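Local coordinates for protein laccase (Botrytis aclada, PDB 3SQR) that probably oxidises hydroquinone-type phenols while reducing dioxygen to water at its copper centres, serving lignin degradation and the detoxification of lignin-derived products, at residues Val197-Leu202 and Arg266-Gly271; Gln203-Glu208 and Asn227-Gly232; Leu411-Ser416 and Ala537-Glu542; Val449-Glu454 and Leu510-Lys515. All blocks are in the same frame, centred on the assembly; numbering follows the deposited sequence.

Contacts 1 and 2 belong to one sheet and share strand 195-205: Val197-Leu202 pairs with Arg266-Gly271 along one edge, then Gln203-Glu208 pairs with Asn227-Gly232 along the other, their centres about 12 Å apart. The glycan on Asn231 in contact 2 folds back onto Val199 in contact 1. Contacts 3 and 4, with centres about 18 Å apart, meet through the rings of Phe540, Tyr451 and Phe514 between the two sheets of another cupredoxin-like domain. This pair lies near copper: the side chain of Ala537 is about 8 Å and that of Ile453 about 9 Å from a copper ion. Contacts 1 and 4 stay about 15 Å apart at their nearest atoms.

Contact 1 (Val197-Leu202 and Arg266-Gly271); sequences VGVIFL and RLINVG. With NAG (2-acetamido-2-deoxy-beta-D-glucopyranose), chain C.
With its CG1 anti to the backbone N (chi1 170°), Val199 reaches Ile268 and also lies over the centre of the Phe201 ring, 3.5 Å above its plane. Ile268 turns CG1 beside its own backbone N (chi1 -39°), and its CD1 ends 3.8 Å from Val199 CG1 and equally close to Phe201 CE1. The Phe201 ring runs alongside Ile268, pointing the same way, while Val270 CG1 comes in at the ring edge, 3.5 Å from Phe201 CD1. On the other face Ile200 CB packs against Leu267 CD2.

Underneath is a parallel ladder in which Ile200 and Leu202 each use both N and O. Ile200 N reaches Arg266 O at 2.7 Å, its O takes Ile268 N, Leu202 N goes to Ile268 O, and Leu202 O receives Val270 N at 170°. Asn269 OD1 then accepts Gly271 N in an Asx turn just after the strand, while ND2 donates to Ile305 O and Ser274 O. At the edge of Val197-Leu202 away from this ladder, NAG N2 donates to Val199 O over 2.7 Å, so the sugar of a protein-linked glycan lies along the backbone.

Within the six-stranded sheet, strand 262-269 is also paired with 310-316. Thr164 and Trp166 of strand 163-169 cover Val199, Ile268 and Val270, whereas Phe276 and Phe278 of strand 276-280 pack on Leu202 and Leu267 from the other face.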
# COMPACT_ATOMS: atom_id res chain seq x y z
N VAL A 197 -19.65 1.56 -1.11
CA VAL A 197 -19.55 0.41 -1.96
C VAL A 197 -18.32 -0.44 -1.62
O VAL A 197 -18.16 -1.56 -2.11
CB VAL A 197 -19.63 0.77 -3.46
CG1 VAL A 197 -21.00 1.53 -3.72
CG2 VAL A 197 -18.45 1.56 -4.04
N GLY A 198 -17.45 0.15 -0.82
CA GLY A 198 -16.27 -0.61 -0.43
C GLY A 198 -15.14 -0.36 -1.42
O GLY A 198 -15.06 0.65 -2.16
N VAL A 199 -14.18 -1.25 -1.32
CA VAL A 199 -12.90 -1.07 -2.03
C VAL A 199 -13.04 -1.51 -3.47
O VAL A 199 -13.84 -2.44 -3.82
CB VAL A 199 -11.79 -1.89 -1.33
CG1 VAL A 199 -10.53 -1.92 -2.15
CG2 VAL A 199 -11.39 -1.26 0.05
N ILE A 200 -12.31 -0.85 -4.32
CA ILE A 200 -12.08 -1.32 -5.70
C ILE A 200 -10.57 -1.39 -5.85
O ILE A 200 -9.88 -0.37 -5.84
CB ILE A 200 -12.61 -0.35 -6.78
CG1 ILE A 200 -14.12 -0.16 -6.60
CG2 ILE A 200 -12.23 -0.83 -8.20
CD1 ILE A 200 -14.79 0.83 -7.54
N PHE A 201 -10.04 -2.62 -5.87
CA PHE A 201 -8.66 -2.87 -6.11
C PHE A 201 -8.30 -2.72 -7.57
O PHE A 201 -9.04 -3.10 -8.45
CB PHE A 201 -8.26 -4.26 -5.64
CG PHE A 201 -8.28 -4.41 -4.15
CD1 PHE A 201 -7.26 -3.85 -3.39
CD2 PHE A 201 -9.29 -5.10 -3.51
CE1 PHE A 201 -7.26 -3.98 -2.05
CE2 PHE A 201 -9.27 -5.26 -2.14
CZ PHE A 201 -8.25 -4.71 -1.41
N LEU A 202 -7.18 -2.07 -7.82
CA LEU A 202 -6.65 -1.91 -9.17
C LEU A 202 -5.28 -2.58 -9.17
O LEU A 202 -4.45 -2.29 -8.32
CB LEU A 202 -6.57 -0.43 -9.53
CG LEU A 202 -7.82 0.41 -9.45
CD1 LEU A 202 -7.44 1.90 -9.53
CD2 LEU A 202 -8.81 -0.05 -10.54
N ARG A 266 -13.66 3.20 -2.64
CA ARG A 266 -12.38 3.23 -1.92
C ARG A 266 -11.37 2.58 -2.82
O ARG A 266 -11.40 1.38 -3.00
CB ARG A 266 -12.54 2.50 -0.60
CG ARG A 266 -13.65 3.03 0.31
CD ARG A 266 -13.79 2.13 1.48
NE ARG A 266 -14.74 2.52 2.48
CZ ARG A 266 -14.47 3.17 3.61
NH1 ARG A 266 -13.25 3.59 3.87
NH2 ARG A 266 -15.44 3.45 4.47
N LEU A 267 -10.54 3.41 -3.43
CA LEU A 267 -9.69 3.00 -4.49
C LEU A 267 -8.32 2.68 -3.94
O LEU A 267 -7.75 3.47 -3.20
CB LEU A 267 -9.57 4.09 -5.53
CG LEU A 267 -10.95 4.56 -6.06
CD1 LEU A 267 -10.80 5.85 -6.90
CD2 LEU A 267 -11.62 3.43 -6.84
N ILE A 268 -7.82 1.52 -4.33
CA ILE A 268 -6.47 1.06 -3.94
C ILE A 268 -5.73 0.49 -5.09
O ILE A 268 -6.21 -0.43 -5.74
CB ILE A 268 -6.47 0.03 -2.80
CG1 ILE A 268 -7.53 0.38 -1.75
CG2 ILE A 268 -4.97 -0.14 -2.19
CD1 ILE A 268 -7.46 -0.48 -0.53
N ASN A 269 -4.52 0.99 -5.31
CA ASN A 269 -3.63 0.40 -6.31
C ASN A 269 -2.72 -0.62 -5.57
O ASN A 269 -1.94 -0.24 -4.75
CB ASN A 269 -2.83 1.48 -7.05
CG ASN A 269 -1.77 0.95 -7.99
OD1 ASN A 269 -1.46 -0.27 -8.10
ND2 ASN A 269 -1.11 1.94 -8.68
N VAL A 270 -2.87 -1.86 -5.92
CA VAL A 270 -2.17 -2.98 -5.25
C VAL A 270 -1.40 -3.83 -6.23
O VAL A 270 -1.06 -4.99 -5.92
CB VAL A 270 -3.17 -3.85 -4.44
CG1 VAL A 270 -3.85 -2.99 -3.37
CG2 VAL A 270 -4.17 -4.60 -5.36
N GLY A 271 -0.98 -3.25 -7.34
CA GLY A 271 -0.28 -3.96 -8.35
C GLY A 271 1.18 -4.15 -7.96
O GLY A 271 1.66 -3.53 -6.99
C1 NAG C . -14.68 -5.53 -4.30
C2 NAG C . -16.10 -5.04 -4.05
C3 NAG C . -16.32 -5.05 -2.55
C4 NAG C . -16.10 -6.43 -1.95
C5 NAG C . -14.78 -7.06 -2.49
C6 NAG C . -14.86 -8.57 -2.50
C7 NAG C . -17.27 -3.19 -5.08
C8 NAG C . -17.36 -1.69 -5.34
N2 NAG C . -16.24 -3.65 -4.39
O3 NAG C . -17.60 -4.56 -2.20
O4 NAG C . -16.04 -6.34 -0.52
O5 NAG C . -14.57 -6.85 -3.87
O6 NAG C . -13.55 -9.12 -2.62
O7 NAG C . -18.11 -3.99 -5.49

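Contact 2 (Gln203-Glu208 and Asn227-Gly232); sequences QDWAHE and NTLMNG. With NAG (2-acetamido-2-deoxy-beta-D-glucopyranose), chain C.
Gln203 and Leu229 form a hydrogen-bonded antiparallel pair: Gln203 N donates to Leu229 O, and Leu229 N returns the bond to Gln203 O at 2.9 Å. The next such pair is Trp205 with Asn227, where Trp205 N donates to Asn227 O at 2.9 Å and Asn227 N reaches Trp205 O at 3.0 Å. The side chains have their own partners. Gln203 OE1 accepts a hydrogen bond from a water 2.7 Å away, and that water accepts from Gly232 N at 2.8 Å, tying the amide to the turn after the strand. Gln203 NE2 makes a weak bond to Asp204 O. Both carboxylate oxygens of Asp204 are held by backbone N-H groups, of Ile272 and Asp273, while His207 NE2 and Asn227 ND2 both bond to Asp82. Asn231 spends ND2 on its covalent link to NAG C1, and its OD1 accepts from Phe201 N.

Beside these polar links, Leu229 CD1 makes a CH-pi contact over the five-membered ring of Trp205, 3.7 Å from its centroid. Strand 227-230 is an outermost strand of the six-stranded sheet, flanking 195-205; Pro81 packs on Trp205, Arg86 makes a cation-pi contact with it, and Tyr84 stacks on His207.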
# COMPACT_ATOMS: atom_id res chain seq x y z
N GLN A 203 -5.03 -3.51 -10.08
CA GLN A 203 -3.75 -4.18 -10.12
C GLN A 203 -3.46 -4.73 -11.51
O GLN A 203 -4.35 -4.91 -12.33
CB GLN A 203 -3.71 -5.33 -9.13
CG GLN A 203 -4.75 -6.38 -9.44
CD GLN A 203 -4.90 -7.45 -8.40
OE1 GLN A 203 -5.93 -7.61 -7.80
NE2 GLN A 203 -3.87 -8.28 -8.26
N ASP A 204 -2.19 -4.96 -11.73
CA ASP A 204 -1.71 -5.85 -12.77
C ASP A 204 -2.04 -7.26 -12.31
O ASP A 204 -2.41 -7.48 -11.14
CB ASP A 204 -0.19 -5.67 -13.06
CG ASP A 204 0.66 -5.53 -11.82
OD1 ASP A 204 0.26 -6.01 -10.73
OD2 ASP A 204 1.75 -4.92 -11.94
N TRP A 205 -1.90 -8.22 -13.21
CA TRP A 205 -2.13 -9.60 -12.82
C TRP A 205 -1.44 -10.52 -13.77
O TRP A 205 -1.75 -10.49 -14.98
CB TRP A 205 -3.62 -9.90 -12.83
CG TRP A 205 -3.92 -11.25 -12.36
CD1 TRP A 205 -4.48 -12.27 -13.09
CD2 TRP A 205 -3.71 -11.77 -11.05
NE1 TRP A 205 -4.59 -13.40 -12.32
CE2 TRP A 205 -4.13 -13.14 -11.06
CE3 TRP A 205 -3.19 -11.26 -9.88
CZ2 TRP A 205 -4.04 -13.94 -9.95
CZ3 TRP A 205 -3.09 -12.07 -8.77
CH2 TRP A 205 -3.54 -13.40 -8.81
N ALA A 206 -0.49 -11.30 -13.25
CA ALA A 206 0.24 -12.23 -14.07
C ALA A 206 -0.61 -13.48 -14.30
O ALA A 206 -1.54 -13.72 -13.53
CB ALA A 206 1.54 -12.63 -13.40
N HIS A 207 -0.28 -14.26 -15.35
CA HIS A 207 -0.89 -15.60 -15.51
C HIS A 207 0.02 -16.69 -15.11
O HIS A 207 -0.11 -17.83 -15.61
CB HIS A 207 -1.40 -15.78 -16.93
CG HIS A 207 -2.65 -15.02 -17.19
ND1 HIS A 207 -3.21 -14.92 -18.44
CD2 HIS A 207 -3.47 -14.34 -16.35
CE1 HIS A 207 -4.30 -14.19 -18.36
NE2 HIS A 207 -4.48 -13.81 -17.10
N GLU A 208 0.91 -16.39 -14.14
CA GLU A 208 1.76 -17.33 -13.49
C GLU A 208 2.25 -16.66 -12.20
O GLU A 208 2.13 -15.47 -12.04
CB GLU A 208 2.93 -17.68 -14.38
CG GLU A 208 3.80 -16.47 -14.81
CD GLU A 208 3.17 -15.56 -15.87
OE1 GLU A 208 2.51 -16.11 -16.76
OE2 GLU A 208 3.36 -14.29 -15.85
N ASN A 227 -2.24 -9.55 -17.74
CA ASN A 227 -3.52 -8.91 -17.68
C ASN A 227 -3.52 -7.91 -16.50
O ASN A 227 -2.47 -7.62 -15.94
CB ASN A 227 -4.63 -9.95 -17.49
CG ASN A 227 -5.93 -9.51 -18.09
OD1 ASN A 227 -6.02 -8.50 -18.77
ND2 ASN A 227 -7.02 -10.32 -17.81
N THR A 228 -4.69 -7.37 -16.25
CA THR A 228 -4.97 -6.52 -15.06
C THR A 228 -6.26 -7.05 -14.44
O THR A 228 -7.03 -7.73 -15.10
CB THR A 228 -5.12 -5.06 -15.41
OG1 THR A 228 -6.34 -4.86 -16.15
CG2 THR A 228 -3.90 -4.54 -16.26
N LEU A 229 -6.51 -6.69 -13.17
CA LEU A 229 -7.79 -6.99 -12.50
C LEU A 229 -8.30 -5.75 -11.89
O LEU A 229 -7.54 -4.91 -11.38
CB LEU A 229 -7.63 -8.01 -11.41
CG LEU A 229 -7.10 -9.40 -11.81
CD1 LEU A 229 -6.86 -10.21 -10.59
CD2 LEU A 229 -8.05 -10.11 -12.70
N MET A 230 -9.63 -5.62 -11.96
CA MET A 230 -10.32 -4.59 -11.26
C MET A 230 -11.22 -5.26 -10.27
O MET A 230 -12.14 -5.99 -10.60
CB MET A 230 -11.15 -3.71 -12.22
CG MET A 230 -11.78 -2.57 -11.55
SD MET A 230 -12.55 -1.36 -12.69
CE MET A 230 -11.12 -0.70 -13.56
N ASN A 231 -10.96 -4.96 -9.00
CA ASN A 231 -11.56 -5.65 -7.89
C ASN A 231 -11.58 -7.14 -8.09
O ASN A 231 -12.57 -7.78 -7.80
CB ASN A 231 -12.94 -5.11 -7.57
CG ASN A 231 -13.17 -5.08 -6.09
OD1 ASN A 231 -12.29 -4.72 -5.31
ND2 ASN A 231 -14.33 -5.48 -5.69
N GLY A 232 -10.46 -7.67 -8.55
CA GLY A 232 -10.27 -9.09 -8.61
C GLY A 232 -10.77 -9.77 -9.88
O GLY A 232 -10.68 -10.95 -9.96
C1 NAG C . -14.68 -5.53 -4.30
C2 NAG C . -16.10 -5.04 -4.05
C3 NAG C . -16.32 -5.05 -2.55
C4 NAG C . -16.10 -6.43 -1.95
C5 NAG C . -14.78 -7.06 -2.49
C6 NAG C . -14.86 -8.57 -2.50
C7 NAG C . -17.27 -3.19 -5.08
C8 NAG C . -17.36 -1.69 -5.34
N2 NAG C . -16.24 -3.65 -4.39
O3 NAG C . -17.60 -4.56 -2.20
O4 NAG C . -16.04 -6.34 -0.52
O5 NAG C . -14.57 -6.85 -3.87
O6 NAG C . -13.55 -9.12 -2.62
O7 NAG C . -18.11 -3.99 -5.49
O HOH W 1 -8.15 -6.17 -8.47

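Contact 3 (Leu411-Ser416 and Ala537-Glu542); sequences LLLDWS and AMQFVE
Leu411 meets Ala537 where a loop rests on a strand of a cupredoxin-like domain, one of the beta-sandwich units of multicopper oxidases. Starting at CB, the Leu411 side chain lies 3.6 Å from Ala537 O and somewhat farther from the Ala537 methyl. With CG anti to the backbone N (chi1 -167°), the branches divide: CD2 touches Ala537 CB at 3.7 Å, and CD1 reaches past Ala537 O to Met538 CA, 4.1 Å away. CD1 also comes within 4.2 Å of Gln539 NE2.

The contact is mainly apolar, and the polar groups beside it are satisfied by others: Asn435 bonds to Ala537 O, while Gln539 gives NE2 to Tyr434 O and receives Thr419 at OE1. Those two bonds should fix the rotation of the amide. Ala537 is also close to the copper ligand His525, which its side chain touches on strand 520-526, so Ala537 packs directly against a copper ligand, and Leu411 packs on Ala537 one layer farther out.

Farther along the loop Asp414 OD1 forms an Asx turn, taking both N and OG of Ser416 on the same face of the carboxylate. Leu413 approaches Gln539 aslant, its CD2 3.8 Å from Gln539 NE2.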
# COMPACT_ATOMS: atom_id res chain seq x y z
N LEU A 411 19.31 -2.61 0.23
CA LEU A 411 18.76 -3.31 1.41
C LEU A 411 18.73 -4.80 1.21
O LEU A 411 18.25 -5.32 0.18
CB LEU A 411 17.34 -2.80 1.77
CG LEU A 411 16.82 -3.25 3.15
CD1 LEU A 411 16.88 -2.10 4.14
CD2 LEU A 411 15.39 -3.77 2.97
N LEU A 412 19.29 -5.48 2.20
CA LEU A 412 19.28 -6.91 2.28
C LEU A 412 19.24 -7.32 3.75
O LEU A 412 20.16 -7.07 4.55
CB LEU A 412 20.48 -7.47 1.53
CG LEU A 412 20.80 -8.95 1.65
CD1 LEU A 412 19.62 -9.69 1.10
CD2 LEU A 412 22.09 -9.19 0.87
N LEU A 413 18.12 -7.94 4.11
CA LEU A 413 17.83 -8.22 5.50
C LEU A 413 18.01 -9.72 5.75
O LEU A 413 17.86 -10.54 4.86
CB LEU A 413 16.41 -7.81 5.84
CG LEU A 413 16.07 -6.34 5.63
CD1 LEU A 413 14.65 -6.09 6.19
CD2 LEU A 413 17.04 -5.41 6.27
N ASP A 414 18.26 -10.01 7.02
CA ASP A 414 18.32 -11.36 7.52
C ASP A 414 17.08 -11.60 8.29
O ASP A 414 16.85 -11.01 9.34
CB ASP A 414 19.52 -11.52 8.47
CG ASP A 414 19.75 -12.94 8.86
OD1 ASP A 414 18.81 -13.75 8.83
OD2 ASP A 414 20.87 -13.24 9.26
N TRP A 415 16.26 -12.48 7.74
CA TRP A 415 14.96 -12.80 8.33
C TRP A 415 15.06 -13.41 9.71
O TRP A 415 14.16 -13.24 10.54
CB TRP A 415 14.25 -13.75 7.39
CG TRP A 415 13.61 -13.12 6.19
CD1 TRP A 415 13.08 -11.85 6.07
CD2 TRP A 415 13.39 -13.75 4.94
NE1 TRP A 415 12.58 -11.67 4.84
CE2 TRP A 415 12.73 -12.82 4.11
CE3 TRP A 415 13.66 -15.03 4.44
CZ2 TRP A 415 12.36 -13.13 2.80
CZ3 TRP A 415 13.32 -15.30 3.12
CH2 TRP A 415 12.64 -14.37 2.34
N SER A 416 16.19 -14.09 10.02
CA SER A 416 16.41 -14.59 11.35
C SER A 416 16.98 -13.55 12.33
O SER A 416 17.08 -13.82 13.52
CB SER A 416 17.36 -15.82 11.30
OG SER A 416 18.69 -15.36 11.07
N ALA A 537 15.11 0.57 -0.55
CA ALA A 537 14.56 0.60 0.76
C ALA A 537 15.60 1.04 1.76
O ALA A 537 16.78 0.78 1.57
CB ALA A 537 14.01 -0.81 1.13
N MET A 538 15.13 1.63 2.86
CA MET A 538 15.94 1.87 4.00
C MET A 538 15.02 1.77 5.23
O MET A 538 13.87 1.37 5.12
CB MET A 538 16.66 3.19 3.90
CG MET A 538 15.75 4.33 3.54
SD MET A 538 14.79 4.81 4.88
CE MET A 538 16.09 5.48 5.99
N GLN A 539 15.55 2.02 6.40
CA GLN A 539 14.72 1.98 7.58
C GLN A 539 15.22 2.96 8.61
O GLN A 539 16.39 3.23 8.69
CB GLN A 539 14.61 0.56 8.14
CG GLN A 539 15.90 0.00 8.72
CD GLN A 539 15.79 -1.46 9.07
OE1 GLN A 539 15.07 -1.85 9.99
NE2 GLN A 539 16.52 -2.28 8.34
N PHE A 540 14.26 3.50 9.36
CA PHE A 540 14.54 4.42 10.43
C PHE A 540 14.48 3.67 11.74
O PHE A 540 13.48 3.03 12.03
CB PHE A 540 13.54 5.57 10.44
CG PHE A 540 13.56 6.37 9.19
CD1 PHE A 540 14.50 7.36 8.99
CD2 PHE A 540 12.64 6.11 8.17
CE1 PHE A 540 14.55 8.07 7.86
CE2 PHE A 540 12.65 6.87 6.97
CZ PHE A 540 13.60 7.84 6.81
N VAL A 541 15.57 3.73 12.51
CA VAL A 541 15.53 3.19 13.85
C VAL A 541 15.37 4.44 14.65
O VAL A 541 16.28 5.31 14.76
CB VAL A 541 16.75 2.35 14.22
CG1 VAL A 541 16.77 2.09 15.78
CG2 VAL A 541 16.77 1.00 13.38
N GLU A 542 14.13 4.62 15.07
CA GLU A 542 13.65 5.79 15.72
C GLU A 542 13.58 5.64 17.24
O GLU A 542 12.85 4.80 17.78
CB GLU A 542 12.20 6.11 15.20
CG GLU A 542 11.58 7.34 15.82
CD GLU A 542 10.24 7.63 15.23
OE1 GLU A 542 9.96 7.04 14.17
OE2 GLU A 542 9.45 8.30 15.87

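Contact 4 (Val449-Glu454 and Leu510-Lys515); sequences VVYVIE and LAIAFK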
# COMPACT_ATOMS: atom_id res chain seq x y z
N VAL A 449 11.73 15.22 11.55
CA VAL A 449 12.70 14.91 10.53
C VAL A 449 12.11 15.22 9.17
O VAL A 449 10.94 14.96 8.96
CB VAL A 449 13.18 13.45 10.59
CG1 VAL A 449 12.03 12.45 10.54
CG2 VAL A 449 14.15 13.20 9.44
N VAL A 450 12.91 15.87 8.31
CA VAL A 450 12.61 15.94 6.86
C VAL A 450 13.58 14.98 6.20
O VAL A 450 14.82 15.02 6.36
CB VAL A 450 12.72 17.31 6.26
CG1 VAL A 450 12.67 17.22 4.69
CG2 VAL A 450 11.65 18.21 6.77
N TYR A 451 12.99 14.01 5.51
CA TYR A 451 13.75 13.00 4.83
C TYR A 451 13.61 13.30 3.36
O TYR A 451 12.48 13.40 2.82
CB TYR A 451 13.20 11.60 5.13
CG TYR A 451 13.89 10.51 4.40
CD1 TYR A 451 15.16 10.10 4.74
CD2 TYR A 451 13.25 9.83 3.36
CE1 TYR A 451 15.78 9.08 4.08
CE2 TYR A 451 13.88 8.82 2.68
CZ TYR A 451 15.14 8.44 3.05
OH TYR A 451 15.75 7.41 2.36
N VAL A 452 14.74 13.54 2.72
CA VAL A 452 14.76 13.86 1.29
C VAL A 452 15.34 12.65 0.59
O VAL A 452 16.43 12.24 0.86
CB VAL A 452 15.64 15.13 0.94
CG1 VAL A 452 15.66 15.33 -0.59
CG2 VAL A 452 15.06 16.41 1.55
N ILE A 453 14.60 12.10 -0.35
CA ILE A 453 15.10 11.01 -1.11
C ILE A 453 15.15 11.49 -2.57
O ILE A 453 14.19 12.06 -3.09
CB ILE A 453 14.25 9.73 -0.95
CG1 ILE A 453 14.90 8.59 -1.74
CG2 ILE A 453 12.77 9.99 -1.27
CD1 ILE A 453 14.37 7.20 -1.40
N GLU A 454 16.33 11.34 -3.13
CA GLU A 454 16.66 11.82 -4.46
C GLU A 454 16.78 10.71 -5.42
O GLU A 454 17.39 9.67 -5.15
CB GLU A 454 18.01 12.53 -4.43
CG GLU A 454 18.07 13.70 -3.53
CD GLU A 454 19.43 14.36 -3.67
OE1 GLU A 454 19.82 14.63 -4.83
OE2 GLU A 454 20.09 14.55 -2.63
N LEU A 510 11.79 13.73 -3.38
CA LEU A 510 10.67 13.75 -2.52
C LEU A 510 11.20 14.08 -1.13
O LEU A 510 12.11 13.41 -0.66
CB LEU A 510 10.02 12.38 -2.55
CG LEU A 510 8.93 12.15 -1.52
CD1 LEU A 510 7.67 13.04 -1.81
CD2 LEU A 510 8.56 10.65 -1.42
N ALA A 511 10.64 15.13 -0.55
CA ALA A 511 11.00 15.55 0.79
C ALA A 511 9.76 15.32 1.64
O ALA A 511 8.74 15.96 1.45
CB ALA A 511 11.44 17.05 0.79
N ILE A 512 9.90 14.37 2.57
CA ILE A 512 8.81 13.98 3.46
C ILE A 512 9.22 14.22 4.89
O ILE A 512 10.30 13.84 5.30
CB ILE A 512 8.40 12.49 3.25
CG1 ILE A 512 9.55 11.53 3.42
CG2 ILE A 512 7.67 12.30 1.91
CD1 ILE A 512 9.09 10.07 3.57
N ALA A 513 8.35 14.85 5.64
CA ALA A 513 8.57 15.14 7.04
C ALA A 513 7.71 14.23 7.91
O ALA A 513 6.56 13.92 7.57
CB ALA A 513 8.20 16.61 7.32
N PHE A 514 8.24 13.83 9.05
CA PHE A 514 7.42 13.20 10.07
C PHE A 514 8.03 13.47 11.44
O PHE A 514 9.16 13.92 11.52
CB PHE A 514 7.29 11.70 9.81
CG PHE A 514 8.60 10.98 9.69
CD1 PHE A 514 9.25 10.86 8.47
CD2 PHE A 514 9.17 10.34 10.81
CE1 PHE A 514 10.41 10.24 8.36
CE2 PHE A 514 10.34 9.64 10.67
CZ PHE A 514 10.95 9.57 9.44
N LYS A 515 7.18 13.39 12.46
CA LYS A 515 7.56 13.70 13.83
C LYS A 515 8.10 12.48 14.52
O LYS A 515 7.64 11.33 14.29
CB LYS A 515 6.34 14.22 14.56
CG LYS A 515 6.71 14.90 15.86
CD LYS A 515 5.57 15.60 16.44
CE LYS A 515 6.02 16.26 17.74
NZ LYS A 515 4.83 16.79 18.43
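Val449 CG1 sits over the centre of the Phe514 ring in a CH-pi contact, 3.3 Å from the centroid and 15° off the ring normal. This is the tight end. The methyl gets there because CG1 falls between the backbone N and the carbonyl carbon (chi1 55°), and Phe514 adopts the same first torsion (chi1 56°), swinging its ring back under the valine. Beside them Tyr451 and Ile512 run side by side, Ile512 CG1 near the edge of the tyrosine ring and 4.0 Å from Tyr451 CB.

Packing between the strands is lighter on the other face, where Val450 and Val452 face the small alanines Ala513 and Ala511: Val450 CG2 and Ala513 CB are 3.8 Å apart, as are Val452 CG2 and Ala511 CB. Lys515, itself partly exposed, points away from strand 448-455. Six backbone bonds join three hydrogen-bonded antiparallel pairs; Val449 N to Phe514 O is almost straight at 178°, and Tyr451 N reaches Ile512 O at 2.7 Å.

Strand 387-398 flanks 448-455 on its other edge, and 472-478 does the same for 509-515. Phe540 of strand 537-542, in the facing sheet, meets the rings of Tyr451 and Phe514 edge-to-face, while Leu510 and Phe514 touch strand 463-467.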